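Local coordinates for protein HIRA (Homo sapiens, PDB 5YJE), which cooperates with ASF1A as a histone chaperone to promote replication-independent chromatin assembly and is required for periodic repression of histone gene transcription during the cell cycle, at residues V182-L187 and V194-D199. Numbering follows the deposited sequence.
Sequences VSQILL and VMNLSD
Met195 has CG anti to its carbonyl carbon (chi1 -48°) and a chain bent at chi2 and chi3, which lays its thioether alongside Ile185. CE of Met195 thus sits 3.6 Å from CG2 of Ile185 and also near its CG1, across a non-hydrogen-bonded pair of an antiparallel beta hairpin. This hairpin forms the first two strands of a four-stranded antiparallel sheet, consistent with a beta-propeller blade, in the C-terminal part of HIRA. With an alanine in place of Ile185, the Met195 methyl would probably lose its contacts with CG1, CG2 and CD1 and be freer to turn, and a gap would open toward Met146 and Leu148 of the neighbouring sheet. Beyond the strand ends, Val182 CG2 meets Leu197 CD2 at 3.7 Å. The other face carries Leu186 and Val194, with Ile247 touching both. Their backbones form a two-bond pair, Leu186 N to Val194 O and Val194 N to Leu186 O, each 2.9 Å. Gln184 and Asn196 are paired likewise, but Ser183 also faces Asn196, making a classic beta bulge. There Asn196 O accepts two N-H groups: Gln184 N approaches in the carbonyl plane on a lone pair, nearly straight (165°), whereas the bond from Ser183 N, though 2.9 Å long, is bent to 122° and weak.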
loop_
_atom_site.group_PDB
_atom_site.type_symbol
_atom_site.label_atom_id
_atom_site.label_comp_id
_atom_site.label_asym_id
_atom_site.label_seq_id
_atom_site.Cartn_x
_atom_site.Cartn_y
_atom_site.Cartn_z
ATOM N N VAL B 182 9.361 -17.779 19.927
ATOM C CA VAL B 182 8.606 -16.583 20.261
ATOM C C VAL B 182 7.692 -16.966 21.406
ATOM O O VAL B 182 6.792 -17.792 21.222
ATOM C CB VAL B 182 7.778 -16.046 19.083
ATOM C CG1 VAL B 182 6.885 -14.886 19.557
ATOM C CG2 VAL B 182 8.681 -15.609 17.934
ATOM N N SER B 183 7.903 -16.346 22.572
ATOM C CA SER B 183 7.239 -16.776 23.799
ATOM C C SER B 183 5.754 -16.488 23.735
ATOM O O SER B 183 4.933 -17.329 24.120
ATOM C CB SER B 183 7.844 -16.063 25.021
ATOM O OG SER B 183 9.249 -15.903 24.888
ATOM N N GLN B 184 5.384 -15.288 23.283
ATOM C CA GLN B 184 3.968 -14.958 23.164
ATOM C C GLN B 184 3.714 -14.205 21.868
ATOM O O GLN B 184 4.584 -13.486 21.361
ATOM C CB GLN B 184 3.449 -14.125 24.351
ATOM C CG GLN B 184 3.265 -14.919 25.650
ATOM C CD GLN B 184 4.468 -14.820 26.588
ATOM O OE1 GLN B 184 5.139 -13.786 26.651
ATOM N NE2 GLN B 184 4.733 -15.893 27.326
ATOM N N ILE B 185 2.498 -14.373 21.357
ATOM C CA ILE B 185 2.023 -13.735 20.141
ATOM C C ILE B 185 0.677 -13.103 20.446
ATOM O O ILE B 185 -0.263 -13.805 20.832
ATOM C CB ILE B 185 1.888 -14.728 18.981
ATOM C CG1 ILE B 185 3.270 -15.168 18.491
ATOM C CG2 ILE B 185 1.107 -14.087 17.841
ATOM C CD1 ILE B 185 3.237 -16.069 17.267
ATOM N N LEU B 186 0.579 -11.788 20.277
ATOM C CA LEU B 186 -0.691 -11.094 20.402
ATOM C C LEU B 186 -1.154 -10.566 19.049
ATOM O O LEU B 186 -0.356 -10.121 18.216
ATOM C CB LEU B 186 -0.617 -9.892 21.349
ATOM C CG LEU B 186 -0.017 -9.885 22.739
ATOM C CD1 LEU B 186 -0.140 -8.459 23.282
ATOM C CD2 LEU B 186 -0.740 -10.872 23.645
ATOM N N LEU B 187 -2.461 -10.564 18.870
ATOM C CA LEU B 187 -3.101 -9.806 17.810
ATOM C C LEU B 187 -4.076 -8.848 18.481
ATOM O O LEU B 187 -5.125 -9.276 18.984
ATOM C CB LEU B 187 -3.806 -10.736 16.825
ATOM C CG LEU B 187 -4.469 -10.015 15.659
ATOM C CD1 LEU B 187 -3.427 -9.193 14.861
ATOM C CD2 LEU B 187 -5.206 -11.052 14.794
ATOM N N VAL B 194 2.013 -8.545 17.642
ATOM C CA VAL B 194 3.065 -8.351 18.628
ATOM C C VAL B 194 3.732 -9.700 18.885
ATOM O O VAL B 194 3.050 -10.706 19.116
ATOM C CB VAL B 194 2.505 -7.754 19.935
ATOM C CG1 VAL B 194 3.615 -7.431 20.887
ATOM C CG2 VAL B 194 1.695 -6.510 19.620
ATOM N N MET B 195 5.061 -9.711 18.831
ATOM C CA MET B 195 5.909 -10.866 19.093
ATOM C C MET B 195 6.725 -10.556 20.344
ATOM O O MET B 195 7.579 -9.659 20.332
ATOM C CB MET B 195 6.813 -11.139 17.894
ATOM C CG MET B 195 6.075 -11.142 16.571
ATOM S SD MET B 195 5.422 -12.769 16.129
ATOM C CE MET B 195 3.682 -12.417 16.008
ATOM N N ASN B 196 6.439 -11.276 21.424
ATOM C CA ASN B 196 7.184 -11.173 22.668
ATOM C C ASN B 196 8.204 -12.312 22.695
ATOM O O ASN B 196 7.826 -13.489 22.822
ATOM C CB ASN B 196 6.251 -11.245 23.877
ATOM C CG ASN B 196 6.741 -10.409 25.031
ATOM O OD1 ASN B 196 6.396 -9.270 25.160
ATOM N ND2 ASN B 196 7.624 -10.957 25.829
ATOM N N LEU B 197 9.485 -11.956 22.563
ATOM C CA LEU B 197 10.605 -12.883 22.522
ATOM C C LEU B 197 11.113 -13.205 23.932
ATOM O O LEU B 197 10.933 -12.440 24.894
ATOM C CB LEU B 197 11.756 -12.312 21.692
ATOM C CG LEU B 197 11.484 -11.870 20.247
ATOM C CD1 LEU B 197 12.785 -11.493 19.545
ATOM C CD2 LEU B 197 10.768 -12.944 19.471
ATOM N N SER B 198 11.785 -14.355 24.037
ATOM C CA SER B 198 12.264 -14.817 25.334
ATOM C C SER B 198 13.379 -13.935 25.891
ATOM O O SER B 198 13.568 -13.904 27.108
ATOM C CB SER B 198 12.740 -16.268 25.243
ATOM O OG SER B 198 13.925 -16.363 24.474
ATOM N N ASP B 199 14.103 -13.210 25.046
ATOM C CA ASP B 199 15.137 -12.307 25.540
ATOM C C ASP B 199 14.570 -11.011 26.134
ATOM O O ASP B 199 15.340 -10.109 26.476
ATOM C CB ASP B 199 16.137 -11.998 24.418
ATOM C CG ASP B 199 15.581 -11.047 23.367
ATOM O OD1 ASP B 199 14.349 -10.835 23.313
ATOM O OD2 ASP B 199 16.382 -10.533 22.554
#